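Local coordinates for protein argonaute (Aquifex aeolicus, PDB 1YVU) that uses short single-stranded DNA guides to find complementary RNA and cuts the paired target strand with the help of divalent metal ions, at residues K37-L48 against V63-N74; S221-L229 against Y248-K256. One frame throughout, in Å; residues are numbered along the deposited sequence.

In the fold
Both contacts set one helix against a strand at the edge of a small antiparallel sheet, but in different domains. Contact 1 belongs to the N-terminal domain and pairs helix 32-46 with strand 69-72. Contact 2 belongs to the PAZ domain and pairs helix 220-231 with strand 249-251 and the turn after it. Contact 1 is partly buried and mixes aliphatic contacts with the polar side chains of Arg41, Gln45, Thr46 and Tyr69. Contact 2 is buried and almost wholly apolar. The two centres lie about 23 Å apart without touching. The domains do meet nearby: Trp40 of helix 32-46 stacks on His219, just ahead of helix 220-231. Both contacts lie away from the metal site.

Contact 1 (K37-L48 against V63-N74); sequences KVRWRVFLQTGL and VEKDTLYLTLSN
The guanidinium of Arg41 lies with one face over the carbonyl of Leu72. Leu72 O is 3.0 Å from Arg41 CZ. It sits above the plane, where the N-H groups do not point, so the approach is not a hydrogen bond. The Tyr69 ring has the backbone N of Thr46 at its edge, in plane. Thr46 OG1 and Gln45 CB approach this ring obliquely, with Gln45 CB 3.7 Å from Tyr69 CE2. Within the helix, Thr46 OG1 donates to Val42 O, 2.6 Å away. Beyond CG the Gln45 chain is extended and reaches the strand backbone. Gln45 NE2 gives a weak hydrogen bond to Leu70 O at 3.5 Å. Thr71 presents its methyl to the helix, with CG2 3.8 Å from Arg41 CB. Thr71 OG1 lies between the backbone N and the carbonyl carbon (chi1 54°), which leaves CG2 on the side of Arg41 CB and Gln45 NE2. At the far end Val63 CG2 meets Thr46 CG2 and lies 3.7 Å from Leu48 CD1. Shortening Arg41 to an alanine removes the guanidinium and would probably leave the Leu72 carbonyl uncovered on that side and a gap beside Ser73. Strand 69-72 is an outer strand of a three-stranded antiparallel sheet and pairs with strand 78-82. The arrangement is a helix packed across a small antiparallel sheet, here in the Argonaute N-terminal domain.

Contact 2 (S221-L229 against Y248-K256); sequences SSKKAWEEL and YTYPATILK
Trp226 has CG beside the backbone N, anti to the carbonyl carbon (chi1 -70°), and chi2 of 108° turns its ring to meet Pro251. The proline ring stands over one face of the indole. Pro251 CG lies 3.7 Å from the centroid of the six-membered ring, only 6° off its normal, which makes a CH-pi contact. Pro251 CD covers the same ring nearer its rim. Thr249 O lies at the edge of the indole, in its plane, 3.6 Å from Trp226 CZ2. The Thr249 methyl CG2 comes to the same end of the ring, 4.0 Å from Trp226 CH2.

Leu229, one turn further along the helix, crosses Pro251 obliquely and brings CD1 to 3.8 Å from Pro251 CG. Pro251 thus touches the Trp226 face and a Leu229 methyl, roughly at right angles to each other. Ile254 places CG2 beside its backbone N, anti to the carbonyl carbon, and this methyl comes 3.5 Å from Ala225 CB. The small Ala225 side chain is consistent with the turn after strand 249-251 coming close here.

Phe210 and Met214 of helix 207-215 also touch Trp226, and Leu241 of strand 240-244 touches both Trp226 and Leu229. Ser222 OG is hydrogen-bonded to His219 O. The two segments share no hydrogen bond; the contact joining helix 220-231 to the PAZ sheet edge rests on apolar fit and the CH-pi contact.

Contact 1 (K37-L48 against V63-N74)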
loop_
_atom_site.group_PDB
_atom_site.type_symbol
_atom_site.label_atom_id
_atom_site.label_comp_id
_atom_site.label_asym_id
_atom_site.label_seq_id
_atom_site.Cartn_x
_atom_site.Cartn_y
_atom_site.Cartn_z
ATOM N N LYS A 37 -0.060 22.674 7.412
ATOM C CA LYS A 37 1.170 23.395 7.034
ATOM C C LYS A 37 1.417 24.592 7.952
ATOM O O LYS A 37 2.565 24.895 8.293
ATOM C CB LYS A 37 1.077 23.913 5.596
ATOM C CG LYS A 37 0.846 22.858 4.526
ATOM C CD LYS A 37 0.691 23.541 3.162
ATOM C CE LYS A 37 0.427 22.540 2.026
ATOM N NZ LYS A 37 0.362 23.182 0.666
ATOM N N VAL A 38 0.329 25.249 8.357
ATOM C CA VAL A 38 0.393 26.413 9.230
ATOM C C VAL A 38 0.809 25.993 10.604
ATOM O O VAL A 38 1.685 26.607 11.194
ATOM C CB VAL A 38 -0.953 27.131 9.314
ATOM C CG1 VAL A 38 -0.874 28.347 10.278
ATOM C CG2 VAL A 38 -1.370 27.591 7.923
ATOM N N ARG A 39 0.166 24.928 11.083
ATOM C CA ARG A 39 0.413 24.315 12.390
ATOM C C ARG A 39 1.901 23.953 12.526
ATOM O O ARG A 39 2.489 24.090 13.611
ATOM C CB ARG A 39 -0.522 23.099 12.557
ATOM C CG ARG A 39 -0.185 22.084 13.658
ATOM C CD ARG A 39 0.133 20.749 12.995
ATOM N NE ARG A 39 0.873 19.791 13.811
ATOM C CZ ARG A 39 2.089 19.975 14.329
ATOM N NH1 ARG A 39 2.761 21.105 14.169
ATOM N NH2 ARG A 39 2.696 18.956 14.913
ATOM N N TRP A 40 2.513 23.585 11.395
ATOM C CA TRP A 40 3.920 23.232 11.348
ATOM C C TRP A 40 4.745 24.501 11.550
ATOM O O TRP A 40 5.686 24.526 12.357
ATOM C CB TRP A 40 4.245 22.534 10.008
ATOM C CG TRP A 40 5.720 22.288 9.747
ATOM C CD1 TRP A 40 6.495 22.924 8.811
ATOM C CD2 TRP A 40 6.611 21.433 10.489
ATOM N NE1 TRP A 40 7.811 22.539 8.936
ATOM C CE2 TRP A 40 7.914 21.626 9.955
ATOM C CE3 TRP A 40 6.444 20.528 11.563
ATOM C CZ2 TRP A 40 9.052 20.941 10.463
ATOM C CZ3 TRP A 40 7.585 19.843 12.069
ATOM C CH2 TRP A 40 8.869 20.061 11.512
ATOM N N ARG A 41 4.305 25.568 10.881
ATOM C CA ARG A 41 4.958 26.872 10.923
ATOM C C ARG A 41 4.771 27.615 12.230
ATOM O O ARG A 41 5.695 28.337 12.642
ATOM C CB ARG A 41 4.513 27.706 9.740
ATOM C CG ARG A 41 4.934 27.082 8.419
ATOM C CD ARG A 41 4.430 27.885 7.224
ATOM N NE ARG A 41 5.037 27.517 5.937
ATOM C CZ ARG A 41 6.331 27.646 5.627
ATOM N NH1 ARG A 41 7.219 28.112 6.511
ATOM N NH2 ARG A 41 6.718 27.447 4.374
ATOM N N VAL A 42 3.626 27.371 12.907
ATOM C CA VAL A 42 3.312 27.981 14.225
ATOM C C VAL A 42 4.311 27.396 15.193
ATOM O O VAL A 42 4.824 28.088 16.028
ATOM C CB VAL A 42 1.925 27.629 14.828
ATOM C CG1 VAL A 42 1.646 28.507 16.073
ATOM C CG2 VAL A 42 0.830 27.817 13.854
ATOM N N PHE A 43 4.595 26.116 15.041
ATOM C CA PHE A 43 5.568 25.425 15.865
ATOM C C PHE A 43 7.016 25.910 15.528
ATOM O O PHE A 43 7.841 26.053 16.426
ATOM C CB PHE A 43 5.333 23.900 15.689
ATOM C CG PHE A 43 6.495 23.016 16.083
ATOM C CD1 PHE A 43 7.041 23.044 17.394
ATOM C CD2 PHE A 43 7.075 22.164 15.115
ATOM C CE1 PHE A 43 8.154 22.241 17.734
ATOM C CE2 PHE A 43 8.192 21.349 15.438
ATOM C CZ PHE A 43 8.732 21.392 16.750
ATOM N N LEU A 44 7.290 26.244 14.266
ATOM C CA LEU A 44 8.627 26.710 13.873
ATOM C C LEU A 44 9.036 28.089 14.400
ATOM O O LEU A 44 10.135 28.238 14.952
ATOM C CB LEU A 44 8.785 26.686 12.351
ATOM C CG LEU A 44 8.867 25.358 11.591
ATOM C CD1 LEU A 44 9.269 25.697 10.169
ATOM C CD2 LEU A 44 9.884 24.398 12.203
ATOM N N GLN A 45 8.139 29.078 14.238
ATOM C CA GLN A 45 8.346 30.474 14.677
ATOM C C GLN A 45 8.315 30.661 16.191
ATOM O O GLN A 45 9.084 31.461 16.746
ATOM C CB GLN A 45 7.330 31.402 14.014
ATOM C CG GLN A 45 7.720 31.788 12.600
ATOM C CD GLN A 45 7.128 33.113 12.151
ATOM O OE1 GLN A 45 7.075 34.085 12.914
ATOM N NE2 GLN A 45 6.704 33.164 10.889
ATOM N N THR A 46 7.451 29.875 16.835
ATOM C CA THR A 46 7.262 29.849 18.289
ATOM C C THR A 46 8.407 29.073 18.927
ATOM O O THR A 46 9.233 29.635 19.646
ATOM C CB THR A 46 5.919 29.146 18.683
ATOM O OG1 THR A 46 4.829 29.746 17.972
ATOM C CG2 THR A 46 5.635 29.293 20.134
ATOM N N GLY A 47 8.446 27.783 18.628
ATOM C CA GLY A 47 9.466 26.915 19.178
ATOM C C GLY A 47 8.854 26.018 20.227
ATOM O O GLY A 47 9.555 25.210 20.830
ATOM N N LEU A 48 7.550 26.180 20.460
ATOM C CA LEU A 48 6.821 25.387 21.448
ATOM C C LEU A 48 5.831 24.477 20.741
ATOM O O LEU A 48 5.176 24.912 19.788
ATOM C CB LEU A 48 6.034 26.300 22.414
ATOM C CG LEU A 48 6.755 27.305 23.326
ATOM C CD1 LEU A 48 5.801 28.365 23.766
ATOM C CD2 LEU A 48 7.398 26.625 24.522
ATOM N N VAL A 63 5.085 32.249 25.529
ATOM C CA VAL A 63 5.940 32.979 24.584
ATOM C C VAL A 63 5.837 34.419 25.098
ATOM O O VAL A 63 4.729 34.980 25.159
ATOM C CB VAL A 63 5.385 32.998 23.115
ATOM C CG1 VAL A 63 6.510 33.255 22.113
ATOM C CG2 VAL A 63 4.621 31.751 22.783
ATOM N N GLU A 64 6.969 34.995 25.507
ATOM C CA GLU A 64 7.004 36.372 26.011
ATOM C C GLU A 64 6.892 37.365 24.856
ATOM O O GLU A 64 7.381 37.089 23.754
ATOM C CB GLU A 64 8.296 36.627 26.796
ATOM C CG GLU A 64 8.443 35.766 28.053
ATOM C CD GLU A 64 9.698 36.081 28.863
ATOM O OE1 GLU A 64 10.689 36.596 28.290
ATOM O OE2 GLU A 64 9.693 35.803 30.084
ATOM N N LYS A 65 6.194 38.479 25.109
ATOM C CA LYS A 65 5.969 39.585 24.153
ATOM C C LYS A 65 5.194 39.236 22.856
ATOM O O LYS A 65 5.137 40.064 21.937
ATOM C CB LYS A 65 7.308 40.287 23.795
ATOM C CG LYS A 65 8.160 40.840 24.967
ATOM C CD LYS A 65 9.634 40.972 24.534
ATOM C CE LYS A 65 10.546 41.469 25.645
ATOM N NZ LYS A 65 11.979 41.427 25.222
ATOM N N ASP A 66 4.581 38.042 22.799
ATOM C CA ASP A 66 3.822 37.571 21.617
ATOM C C ASP A 66 2.577 38.398 21.255
ATOM O O ASP A 66 1.665 38.578 22.074
ATOM C CB ASP A 66 3.454 36.065 21.730
ATOM C CG ASP A 66 2.286 35.784 22.702
ATOM O OD1 ASP A 66 2.468 35.937 23.931
ATOM O OD2 ASP A 66 1.176 35.432 22.226
ATOM N N THR A 67 2.552 38.914 20.032
ATOM C CA THR A 67 1.417 39.704 19.585
ATOM C C THR A 67 0.821 38.973 18.389
ATOM O O THR A 67 -0.115 38.182 18.548
ATOM C CB THR A 67 1.836 41.175 19.221
ATOM O OG1 THR A 67 2.864 41.616 20.118
ATOM C CG2 THR A 67 0.646 42.135 19.362
ATOM N N LEU A 68 1.421 39.193 17.214
ATOM C CA LEU A 68 0.987 38.601 15.946
ATOM C C LEU A 68 2.008 37.666 15.325
ATOM O O LEU A 68 3.223 37.843 15.480
ATOM C CB LEU A 68 0.663 39.694 14.926
ATOM C CG LEU A 68 -0.446 40.673 15.284
ATOM C CD1 LEU A 68 0.120 42.071 15.381
ATOM C CD2 LEU A 68 -1.517 40.591 14.257
ATOM N N TYR A 69 1.488 36.664 14.621
ATOM C CA TYR A 69 2.297 35.668 13.937
ATOM C C TYR A 69 2.057 35.771 12.448
ATOM O O TYR A 69 0.939 35.563 11.975
ATOM C CB TYR A 69 1.950 34.280 14.456
ATOM C CG TYR A 69 2.840 33.838 15.576
ATOM C CD1 TYR A 69 2.850 34.523 16.808
ATOM C CD2 TYR A 69 3.746 32.778 15.397
ATOM C CE1 TYR A 69 3.756 34.172 17.848
ATOM C CE2 TYR A 69 4.660 32.407 16.427
ATOM C CZ TYR A 69 4.657 33.112 17.647
ATOM O OH TYR A 69 5.529 32.788 18.660
ATOM N N LEU A 70 3.123 36.111 11.725
ATOM C CA LEU A 70 3.063 36.303 10.284
ATOM C C LEU A 70 3.775 35.167 9.543
ATOM O O LEU A 70 4.837 35.351 8.947
ATOM C CB LEU A 70 3.645 37.692 9.911
ATOM C CG LEU A 70 3.212 38.989 10.646
ATOM C CD1 LEU A 70 4.260 40.074 10.445
ATOM C CD2 LEU A 70 1.818 39.491 10.235
ATOM N N THR A 71 3.192 33.977 9.606
ATOM C CA THR A 71 3.749 32.806 8.928
ATOM C C THR A 71 3.481 32.855 7.414
ATOM O O THR A 71 2.418 33.285 6.975
ATOM C CB THR A 71 3.235 31.453 9.566
ATOM O OG1 THR A 71 1.803 31.420 9.621
ATOM C CG2 THR A 71 3.773 31.278 10.969
ATOM N N LEU A 72 4.486 32.494 6.628
ATOM C CA LEU A 72 4.371 32.489 5.170
ATOM C C LEU A 72 4.386 31.052 4.648
ATOM O O LEU A 72 5.342 30.326 4.890
ATOM C CB LEU A 72 5.540 33.269 4.557
ATOM C CG LEU A 72 5.738 33.261 3.036
ATOM C CD1 LEU A 72 4.861 34.311 2.409
ATOM C CD2 LEU A 72 7.204 33.522 2.704
ATOM N N SER A 73 3.371 30.670 3.879
ATOM C CA SER A 73 3.286 29.311 3.339
ATOM C C SER A 73 4.046 29.070 2.006
ATOM O O SER A 73 4.717 29.973 1.488
ATOM C CB SER A 73 1.807 28.865 3.258
ATOM O OG SER A 73 1.038 29.682 2.393
ATOM N N ASN A 74 3.975 27.829 1.505
ATOM C CA ASN A 74 4.604 27.389 0.256
ATOM C C ASN A 74 4.039 28.138 -0.926
ATOM O O ASN A 74 4.776 28.469 -1.850
ATOM C CB ASN A 74 4.376 25.896 0.026
ATOM C CG ASN A 74 5.036 25.042 1.076
ATOM O OD1 ASN A 74 6.233 25.173 1.334
ATOM N ND2 ASN A 74 4.261 24.156 1.698
#

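Contact 2 (S221-L229 against Y248-K256)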
loop_
_atom_site.group_PDB
_atom_site.type_symbol
_atom_site.label_atom_id
_atom_site.label_comp_id
_atom_site.label_asym_id
_atom_site.label_seq_id
_atom_site.Cartn_x
_atom_site.Cartn_y
_atom_site.Cartn_z
ATOM N N SER A 221 16.956 21.971 6.157
ATOM C CA SER A 221 17.858 21.425 5.128
ATOM C C SER A 221 17.564 21.988 3.726
ATOM O O SER A 221 18.486 22.203 2.944
ATOM C CB SER A 221 17.944 19.872 5.157
ATOM O OG SER A 221 16.697 19.203 5.246
ATOM N N SER A 222 16.300 22.355 3.490
ATOM C CA SER A 222 15.845 22.949 2.236
ATOM C C SER A 222 16.172 24.454 2.160
ATOM O O SER A 222 16.396 24.969 1.060
ATOM C CB SER A 222 14.350 22.688 2.008
ATOM O OG SER A 222 13.547 23.033 3.134
ATOM N N LYS A 223 16.219 25.144 3.317
ATOM C CA LYS A 223 16.593 26.576 3.401
ATOM C C LYS A 223 18.038 26.608 2.957
ATOM O O LYS A 223 18.368 27.257 1.961
ATOM C CB LYS A 223 16.528 27.139 4.847
ATOM C CG LYS A 223 15.135 27.527 5.357
ATOM C CD LYS A 223 15.123 28.346 6.679
ATOM C CE LYS A 223 13.650 28.626 7.143
ATOM N NZ LYS A 223 13.444 29.231 8.511
ATOM N N LYS A 224 18.818 25.722 3.585
ATOM C CA LYS A 224 20.249 25.545 3.340
ATOM C C LYS A 224 20.629 25.011 1.959
ATOM O O LYS A 224 21.778 25.149 1.537
ATOM C CB LYS A 224 20.887 24.668 4.429
ATOM C CG LYS A 224 21.317 25.422 5.705
ATOM C CD LYS A 224 22.201 24.533 6.586
ATOM C CE LYS A 224 22.094 24.906 8.075
ATOM N NZ LYS A 224 22.589 23.826 9.014
ATOM N N ALA A 225 19.670 24.396 1.267
ATOM C CA ALA A 225 19.895 23.862 -0.075
ATOM C C ALA A 225 19.638 24.965 -1.115
ATOM O O ALA A 225 20.314 25.036 -2.153
ATOM C CB ALA A 225 18.995 22.671 -0.330
ATOM N N TRP A 226 18.666 25.832 -0.826
ATOM C CA TRP A 226 18.353 26.934 -1.719
ATOM C C TRP A 226 19.366 28.048 -1.494
ATOM O O TRP A 226 19.760 28.721 -2.458
ATOM C CB TRP A 226 16.916 27.437 -1.531
ATOM C CG TRP A 226 15.801 26.494 -2.017
ATOM C CD1 TRP A 226 14.936 25.775 -1.238
ATOM C CD2 TRP A 226 15.453 26.183 -3.380
ATOM N NE1 TRP A 226 14.087 25.028 -2.020
ATOM C CE2 TRP A 226 14.383 25.253 -3.337
ATOM C CE3 TRP A 226 15.956 26.582 -4.638
ATOM C CZ2 TRP A 226 13.791 24.732 -4.500
ATOM C CZ3 TRP A 226 15.370 26.063 -5.794
ATOM C CH2 TRP A 226 14.300 25.136 -5.716
ATOM N N GLU A 227 19.865 28.155 -0.252
ATOM C CA GLU A 227 20.887 29.150 0.134
ATOM C C GLU A 227 22.134 28.925 -0.710
ATOM O O GLU A 227 22.633 29.848 -1.330
ATOM C CB GLU A 227 21.252 29.052 1.635
ATOM C CG GLU A 227 21.932 30.310 2.243
ATOM C CD GLU A 227 22.284 30.181 3.741
ATOM O OE1 GLU A 227 21.698 29.323 4.434
ATOM O OE2 GLU A 227 23.154 30.946 4.242
ATOM N N GLU A 228 22.526 27.666 -0.858
ATOM C CA GLU A 228 23.694 27.306 -1.631
ATOM C C GLU A 228 23.593 27.577 -3.126
ATOM O O GLU A 228 24.504 28.137 -3.701
ATOM C CB GLU A 228 24.081 25.842 -1.389
ATOM C CG GLU A 228 24.491 25.490 0.064
ATOM C CD GLU A 228 25.566 26.413 0.655
ATOM O OE1 GLU A 228 26.706 26.416 0.119
ATOM O OE2 GLU A 228 25.257 27.126 1.650
ATOM N N LEU A 229 22.453 27.292 -3.742
ATOM C CA LEU A 229 22.333 27.500 -5.191
ATOM C C LEU A 229 22.365 28.972 -5.555
ATOM O O LEU A 229 22.873 29.353 -6.605
ATOM C CB LEU A 229 21.064 26.847 -5.740
ATOM C CG LEU A 229 20.680 25.384 -5.465
ATOM C CD1 LEU A 229 19.302 25.191 -6.022
ATOM C CD2 LEU A 229 21.628 24.378 -6.074
ATOM N N TYR A 248 5.631 20.054 -5.055
ATOM C CA TYR A 248 6.840 20.383 -4.262
ATOM C C TYR A 248 8.158 20.385 -5.060
ATOM O O TYR A 248 8.535 19.360 -5.638
ATOM C CB TYR A 248 7.002 19.373 -3.100
ATOM C CG TYR A 248 5.850 19.229 -2.098
ATOM C CD1 TYR A 248 4.542 18.922 -2.525
ATOM C CD2 TYR A 248 6.069 19.368 -0.707
ATOM C CE1 TYR A 248 3.463 18.759 -1.590
ATOM C CE2 TYR A 248 4.984 19.196 0.252
ATOM C CZ TYR A 248 3.693 18.897 -0.211
ATOM O OH TYR A 248 2.637 18.734 0.647
ATOM N N THR A 249 8.826 21.538 -5.137
ATOM C CA THR A 249 10.091 21.631 -5.865
ATOM C C THR A 249 11.239 21.573 -4.889
ATOM O O THR A 249 11.222 22.260 -3.860
ATOM C CB THR A 249 10.195 22.912 -6.698
ATOM O OG1 THR A 249 9.068 22.988 -7.579
ATOM C CG2 THR A 249 11.490 22.918 -7.543
ATOM N N TYR A 250 12.199 20.696 -5.194
ATOM C CA TYR A 250 13.397 20.493 -4.372
ATOM C C TYR A 250 14.621 20.373 -5.283
ATOM O O TYR A 250 14.474 19.912 -6.421
ATOM C CB TYR A 250 13.269 19.199 -3.524
ATOM C CG TYR A 250 12.280 19.270 -2.373
ATOM C CD1 TYR A 250 11.145 18.439 -2.343
ATOM C CD2 TYR A 250 12.469 20.169 -1.302
ATOM C CE1 TYR A 250 10.195 18.492 -1.265
ATOM C CE2 TYR A 250 11.531 20.239 -0.209
ATOM C CZ TYR A 250 10.392 19.390 -0.202
ATOM O OH TYR A 250 9.480 19.434 0.847
ATOM N N PRO A 251 15.813 20.883 -4.847
ATOM C CA PRO A 251 17.070 20.810 -5.621
ATOM C C PRO A 251 17.595 19.394 -5.543
ATOM O O PRO A 251 17.591 18.782 -4.458
ATOM C CB PRO A 251 18.015 21.713 -4.847
ATOM C CG PRO A 251 17.101 22.673 -4.233
ATOM C CD PRO A 251 15.999 21.818 -3.727
ATOM N N ALA A 252 18.081 18.896 -6.681
ATOM C CA ALA A 252 18.632 17.549 -6.800
ATOM C C ALA A 252 19.718 17.253 -5.773
ATOM O O ALA A 252 20.001 16.096 -5.461
ATOM C CB ALA A 252 19.172 17.348 -8.184
ATOM N N THR A 253 20.265 18.327 -5.214
ATOM C CA THR A 253 21.321 18.284 -4.209
ATOM C C THR A 253 20.907 17.677 -2.872
ATOM O O THR A 253 21.737 17.071 -2.186
ATOM C CB THR A 253 21.924 19.680 -3.959
ATOM O OG1 THR A 253 20.899 20.575 -3.485
ATOM C CG2 THR A 253 22.578 20.219 -5.246
ATOM N N ILE A 254 19.641 17.819 -2.497
ATOM C CA ILE A 254 19.191 17.250 -1.234
ATOM C C ILE A 254 18.306 16.030 -1.428
ATOM O O ILE A 254 17.703 15.549 -0.465
ATOM C CB ILE A 254 18.440 18.266 -0.344
ATOM C CG1 ILE A 254 17.300 18.920 -1.129
ATOM C CG2 ILE A 254 19.430 19.211 0.318
ATOM C CD1 ILE A 254 16.082 19.132 -0.308
ATOM N N LEU A 255 18.205 15.538 -2.660
ATOM C CA LEU A 255 17.377 14.366 -2.928
ATOM C C LEU A 255 18.175 13.091 -3.021
ATOM O O LEU A 255 19.184 13.017 -3.717
ATOM C CB LEU A 255 16.553 14.544 -4.199
ATOM C CG LEU A 255 15.464 15.597 -4.135
ATOM C CD1 LEU A 255 14.976 15.944 -5.515
ATOM C CD2 LEU A 255 14.344 15.093 -3.281
ATOM N N LYS A 256 17.728 12.106 -2.256
ATOM C CA LYS A 256 18.330 10.792 -2.241
ATOM C C LYS A 256 17.237 9.833 -2.714
ATOM O O LYS A 256 16.083 10.003 -2.337
ATOM C CB LYS A 256 18.803 10.440 -0.825
ATOM C CG LYS A 256 20.316 10.647 -0.563
ATOM C CD LYS A 256 20.697 10.085 0.832
ATOM C CE LYS A 256 22.209 9.911 1.074
ATOM N NZ LYS A 256 22.497 8.904 2.172
#